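Local coordinates for protein alpha-Amylase (Thermotoga maritima, PDB 2B5D) that belongs to glycosyl hydrolase family 57, whose carbohydrate-active enzymes are built round a distorted beta/alpha barrel, at residues A[4-9]-A[343-348]; A[50-55]-A[379-384]. One frame throughout, in Å; residues are numbered along the deposited sequence.

Contact 1 (A[4-9]-A[343-348]); sequences KILIFL and VIVAPF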
loop_
_atom_site.group_PDB
_atom_site.type_symbol
_atom_site.label_atom_id
_atom_site.label_comp_id
_atom_site.label_asym_id
_atom_site.label_seq_id
_atom_site.Cartn_x
_atom_site.Cartn_y
_atom_site.Cartn_z
ATOM N N LYS A 4 17.402 1.050 49.640
ATOM C CA LYS A 4 17.395 -0.199 48.869
ATOM C C LYS A 4 17.125 0.075 47.395
ATOM O O LYS A 4 16.122 0.707 47.030
ATOM C CB LYS A 4 16.402 -1.185 49.490
ATOM C CG LYS A 4 16.887 -1.648 50.864
ATOM C CD LYS A 4 15.859 -1.493 51.959
ATOM C CE LYS A 4 15.398 -2.846 52.518
ATOM N NZ LYS A 4 16.475 -3.597 53.250
ATOM N N ILE A 5 18.053 -0.341 46.544
ATOM C CA ILE A 5 17.844 -0.093 45.121
ATOM C C ILE A 5 17.406 -1.326 44.393
ATOM O O ILE A 5 18.129 -2.343 44.350
ATOM C CB ILE A 5 18.893 0.903 44.360
ATOM C CG1 ILE A 5 20.252 0.270 44.108
ATOM C CG2 ILE A 5 19.001 2.344 45.034
ATOM C CD1 ILE A 5 20.299 -0.392 42.715
ATOM N N LEU A 6 16.184 -1.262 43.874
ATOM C CA LEU A 6 15.649 -2.409 43.133
ATOM C C LEU A 6 15.593 -2.130 41.618
ATOM O O LEU A 6 14.709 -1.424 41.125
ATOM C CB LEU A 6 14.342 -2.954 43.784
ATOM C CG LEU A 6 13.238 -3.822 43.153
ATOM C CD1 LEU A 6 13.664 -4.949 42.227
ATOM C CD2 LEU A 6 12.229 -4.310 44.233
ATOM N N ILE A 7 16.592 -2.663 40.908
ATOM C CA ILE A 7 16.656 -2.515 39.451
ATOM C C ILE A 7 15.858 -3.640 38.836
ATOM O O ILE A 7 16.094 -4.815 39.087
ATOM C CB ILE A 7 18.138 -2.518 38.860
ATOM C CG1 ILE A 7 18.977 -1.328 39.344
ATOM C CG2 ILE A 7 18.120 -2.545 37.325
ATOM C CD1 ILE A 7 18.220 0.003 39.419
ATOM N N PHE A 8 14.923 -3.277 37.986
ATOM C CA PHE A 8 14.146 -4.305 37.310
ATOM C C PHE A 8 14.298 -4.196 35.779
ATOM O O PHE A 8 14.045 -3.139 35.192
ATOM C CB PHE A 8 12.655 -4.245 37.753
ATOM C CG PHE A 8 11.812 -5.293 37.090
ATOM C CD1 PHE A 8 11.559 -6.527 37.725
ATOM C CD2 PHE A 8 11.322 -5.086 35.807
ATOM C CE1 PHE A 8 10.807 -7.543 37.092
ATOM C CE2 PHE A 8 10.585 -6.097 35.153
ATOM C CZ PHE A 8 10.306 -7.313 35.796
ATOM N N LEU A 9 14.707 -5.294 35.155
ATOM C CA LEU A 9 14.737 -5.438 33.704
ATOM C C LEU A 9 13.632 -6.327 33.181
ATOM O O LEU A 9 13.538 -7.531 33.548
ATOM C CB LEU A 9 16.060 -6.086 33.270
ATOM C CG LEU A 9 17.361 -5.343 33.584
ATOM C CD1 LEU A 9 18.564 -6.073 32.962
ATOM C CD2 LEU A 9 17.298 -3.884 33.171
ATOM N N VAL A 343 12.613 1.754 49.383
ATOM C CA VAL A 343 12.993 0.862 48.300
ATOM C C VAL A 343 12.626 1.512 46.984
ATOM O O VAL A 343 11.510 1.927 46.747
ATOM C CB VAL A 343 12.687 -0.693 48.521
ATOM C CG1 VAL A 343 11.921 -0.964 49.777
ATOM C CG2 VAL A 343 12.115 -1.391 47.283
ATOM N N ILE A 344 13.650 1.741 46.192
ATOM C CA ILE A 344 13.517 2.590 45.021
ATOM C C ILE A 344 13.368 1.601 43.909
ATOM O O ILE A 344 14.288 0.762 43.671
ATOM C CB ILE A 344 14.762 3.541 44.889
ATOM C CG1 ILE A 344 14.719 4.566 46.050
ATOM C CG2 ILE A 344 14.790 4.158 43.528
ATOM C CD1 ILE A 344 16.062 5.247 46.421
ATOM N N VAL A 345 12.178 1.605 43.303
ATOM C CA VAL A 345 11.915 0.592 42.244
ATOM C C VAL A 345 12.077 1.212 40.858
ATOM O O VAL A 345 11.342 2.169 40.472
ATOM C CB VAL A 345 10.525 -0.130 42.358
ATOM C CG1 VAL A 345 10.388 -1.262 41.232
ATOM C CG2 VAL A 345 10.329 -0.734 43.764
ATOM N N ALA A 346 13.043 0.667 40.135
ATOM C CA ALA A 346 13.433 1.223 38.819
ATOM C C ALA A 346 13.470 0.139 37.715
ATOM O O ALA A 346 14.461 -0.612 37.592
ATOM C CB ALA A 346 14.792 1.953 38.945
ATOM N N PRO A 347 12.339 -0.026 37.004
ATOM C CA PRO A 347 12.189 -0.967 35.916
ATOM C C PRO A 347 12.497 -0.400 34.530
ATOM O O PRO A 347 12.049 0.699 34.178
ATOM C CB PRO A 347 10.712 -1.334 35.974
ATOM C CG PRO A 347 10.078 -0.129 36.443
ATOM C CD PRO A 347 11.046 0.607 37.322
ATOM N N PHE A 348 13.223 -1.183 33.746
ATOM C CA PHE A 348 13.510 -0.806 32.382
ATOM C C PHE A 348 13.320 -1.979 31.488
ATOM O O PHE A 348 13.578 -3.114 31.871
ATOM C CB PHE A 348 14.941 -0.248 32.294
ATOM C CG PHE A 348 15.217 0.736 33.373
ATOM C CD1 PHE A 348 16.121 0.455 34.382
ATOM C CD2 PHE A 348 14.446 1.918 33.446
ATOM C CE1 PHE A 348 16.326 1.369 35.406
ATOM C CE2 PHE A 348 14.623 2.824 34.466
ATOM C CZ PHE A 348 15.572 2.558 35.461
#

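Contact 2 (A[50-55]-A[379-384]); sequences DFRLTM and LVTASE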
loop_
_atom_site.group_PDB
_atom_site.type_symbol
_atom_site.label_atom_id
_atom_site.label_comp_id
_atom_site.label_asym_id
_atom_site.label_seq_id
_atom_site.Cartn_x
_atom_site.Cartn_y
_atom_site.Cartn_z
ATOM N N ASP A 50 29.668 -9.191 42.812
ATOM C CA ASP A 50 28.365 -9.373 43.412
ATOM C C ASP A 50 27.393 -8.388 42.794
ATOM O O ASP A 50 27.777 -7.272 42.445
ATOM C CB ASP A 50 28.450 -9.150 44.921
ATOM C CG ASP A 50 27.284 -9.780 45.674
ATOM O OD1 ASP A 50 26.917 -10.948 45.380
ATOM O OD2 ASP A 50 26.740 -9.108 46.578
ATOM N N PHE A 51 26.134 -8.805 42.679
ATOM C CA PHE A 51 25.062 -7.944 42.198
ATOM C C PHE A 51 23.754 -8.426 42.834
ATOM O O PHE A 51 23.698 -9.523 43.376
ATOM C CB PHE A 51 24.997 -7.985 40.646
ATOM C CG PHE A 51 24.415 -9.275 40.097
ATOM C CD1 PHE A 51 25.218 -10.415 39.948
ATOM C CD2 PHE A 51 23.058 -9.355 39.773
ATOM C CE1 PHE A 51 24.673 -11.604 39.480
ATOM C CE2 PHE A 51 22.503 -10.538 39.309
ATOM C CZ PHE A 51 23.309 -11.659 39.157
ATOM N N ARG A 52 22.724 -7.586 42.776
ATOM C CA ARG A 52 21.333 -8.009 42.993
ATOM C C ARG A 52 20.463 -7.410 41.885
ATOM O O ARG A 52 20.474 -6.201 41.661
ATOM C CB ARG A 52 20.785 -7.552 44.350
ATOM C CG ARG A 52 21.382 -8.191 45.583
ATOM C CD ARG A 52 21.256 -9.694 45.574
ATOM N NE ARG A 52 21.704 -10.211 46.849
ATOM C CZ ARG A 52 22.946 -10.597 47.111
ATOM N NH1 ARG A 52 23.244 -11.027 48.324
ATOM N NH2 ARG A 52 23.890 -10.561 46.177
ATOM N N LEU A 53 19.686 -8.265 41.224
ATOM C CA LEU A 53 18.868 -7.832 40.089
ATOM C C LEU A 53 17.647 -8.717 39.946
ATOM O O LEU A 53 17.719 -9.943 40.110
ATOM C CB LEU A 53 19.707 -7.838 38.791
ATOM C CG LEU A 53 19.025 -7.596 37.443
ATOM C CD1 LEU A 53 18.714 -6.137 37.261
ATOM C CD2 LEU A 53 19.824 -8.180 36.234
ATOM N N THR A 54 16.526 -8.066 39.675
ATOM C CA THR A 54 15.283 -8.716 39.337
ATOM C C THR A 54 14.940 -8.522 37.861
ATOM O O THR A 54 15.105 -7.448 37.310
ATOM C CB THR A 54 14.135 -8.169 40.215
ATOM O OG1 THR A 54 14.609 -8.019 41.569
ATOM C CG2 THR A 54 12.930 -9.095 40.191
ATOM N N MET A 55 14.459 -9.573 37.215
ATOM C CA MET A 55 14.075 -9.468 35.815
ATOM C C MET A 55 12.921 -10.415 35.497
ATOM O O MET A 55 12.703 -11.376 36.179
ATOM C CB MET A 55 15.279 -9.738 34.878
ATOM C CG MET A 55 15.795 -11.142 34.936
ATOM S SD MET A 55 17.252 -11.462 33.922
ATOM C CE MET A 55 16.632 -11.287 32.231
ATOM N N LEU A 379 21.997 -2.863 46.848
ATOM C CA LEU A 379 21.186 -3.511 45.821
ATOM C C LEU A 379 20.360 -4.582 46.525
ATOM O O LEU A 379 20.897 -5.293 47.348
ATOM C CB LEU A 379 22.041 -4.180 44.762
ATOM C CG LEU A 379 23.012 -3.330 43.928
ATOM C CD1 LEU A 379 23.821 -4.240 42.969
ATOM C CD2 LEU A 379 22.309 -2.236 43.160
ATOM N N VAL A 380 19.065 -4.663 46.197
ATOM C CA VAL A 380 18.162 -5.737 46.652
ATOM C C VAL A 380 17.434 -6.357 45.457
ATOM O O VAL A 380 17.289 -5.715 44.417
ATOM C CB VAL A 380 17.099 -5.205 47.686
ATOM C CG1 VAL A 380 17.784 -4.593 48.913
ATOM C CG2 VAL A 380 16.124 -4.174 47.056
ATOM N N THR A 381 17.009 -7.612 45.576
ATOM C CA THR A 381 16.061 -8.168 44.596
ATOM C C THR A 381 14.701 -8.012 45.247
ATOM O O THR A 381 14.615 -7.742 46.434
ATOM C CB THR A 381 16.301 -9.649 44.303
ATOM O OG1 THR A 381 15.869 -10.404 45.439
ATOM C CG2 THR A 381 17.754 -9.919 43.992
ATOM N N ALA A 382 13.635 -8.219 44.496
ATOM C CA ALA A 382 12.306 -8.002 45.023
ATOM C C ALA A 382 11.890 -9.095 46.037
ATOM O O ALA A 382 11.121 -8.844 46.960
ATOM C CB ALA A 382 11.336 -7.914 43.900
ATOM N N SER A 383 12.390 -10.311 45.852
ATOM C CA SER A 383 12.049 -11.379 46.771
ATOM C C SER A 383 12.817 -11.193 48.104
ATOM O O SER A 383 12.272 -11.495 49.154
ATOM C CB SER A 383 12.369 -12.716 46.151
ATOM O OG SER A 383 13.699 -12.648 45.680
ATOM N N GLU A 384 14.045 -10.657 48.071
ATOM C CA GLU A 384 14.717 -10.238 49.318
ATOM C C GLU A 384 13.887 -9.250 50.110
ATOM O O GLU A 384 13.769 -9.363 51.330
ATOM C CB GLU A 384 16.058 -9.595 49.057
ATOM C CG GLU A 384 17.180 -10.566 48.884
ATOM C CD GLU A 384 18.421 -9.887 48.349
ATOM O OE1 GLU A 384 18.312 -8.694 47.953
ATOM O OE2 GLU A 384 19.501 -10.539 48.319
HETATM O O HOH W 1 21.053 -10.637 50.964
HETATM O O HOH W 2 16.453 -6.114 41.946
#

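Contact 1 (A[4-9]-A[343-348])
Leu6 and Val345 lie side by side on one face of two parallel strands, with Leu6 CD2 4.1 Å from Val345 CG2. The same methyl comes within 4.2 Å of Val343 CG2, because CG of Leu6 stands opposite its own N (chi1 160°) and carries this methyl toward both valines. Farther along this face the Phe8 side chain crosses Pro347 at about a right angle, its CD2 3.8 Å from Pro347 CB. Ile7 extends from the other face; its CG1 branch brings CD1 to 4.0 Å from Ala346 CB. Five backbone hydrogen bonds form the parallel ladder of the barrel sheet, Phe8 N to Ala346 O at 2.7 Å among them. Pro347 costs the ladder nothing, since the donors of its strand are Ile344, Ala346 and Phe348. Along its other edge, strand 3-11 pairs with strand 377-379 at Ile5 and with strand 53-57 at Leu9. Helix 360-373 covers Ile5 and Ile7, whereas on the Leu6 side Phe8 meets the rings of Trp182 and Phe205, from strands 180-182 and 203-206.

Contact 2 (A[50-55]-A[379-384])
Arg52 and Leu379 face each other with CA atoms 5.3 Å apart, where one chain runs into strand 53-57 and the other into helix 382-388. The site is a salt-bridge network of Asp50, Arg52 and Glu384 beside a helix N-terminus, at a strand-to-helix passage of the beta/alpha fold. The aliphatic part of Arg52 lies against the second chain: CB is 3.6 Å from Leu379 CB, and CD rests near the Thr381 methyl. A bend at chi2 (-57°) then turns the guanidinium to Glu384, the two side chains crossing at about a right angle. Arg52 NE gives Glu384 OE2 a 2.7 Å bond on the syn side of the carboxylate, although the two flat groups are turned 53° apart. NH2 holds the other end of the group, bonding to Asp50 OD1 and to Phe51 O, both close to the guanidinium plane; three acceptors thus fix its rotation. Water 1 joins the network, donating to Glu384 OE2 and contacting NH1 weakly. Glu384 divides its oxygens, since OE1 accepts Thr381 N at 2.9 Å from above the carboxylate plane, the side-chain half of a capping box, tying the N-cap residue to the first helical turn. The positive helix end may help stabilise this carboxylate. Deeper in, Thr54 has OG1 opposite its carbonyl carbon (chi1 -42°), directed at the helix start. That oxygen accepts Ala382 N at 3.1 Å and lies 2.7 Å from water 2, which also sits 2.6 Å from Val380 O.

In the fold
Contacts 1 and 2 adjoin, their centres about 9 Å apart, and meet at strand 3-11, which belongs to contact 1. Contact 1 pairs it with strand 343-349 on one edge; the segments of contact 2 border the opposite edge, joined to it by probable hydrogen bonds from Leu9 N to Thr54 O (3.1 Å) and from Val380 N to Ile5 O (3.1 Å). Contact 1 is wholly buried, a regular backbone ladder with mostly apolar side chains on both faces. Contact 2 is mostly buried too, but its charged residues are partly exposed: where strand pairing gives way to a helix start, side-chain ions, a hydroxyl and waters do the joining.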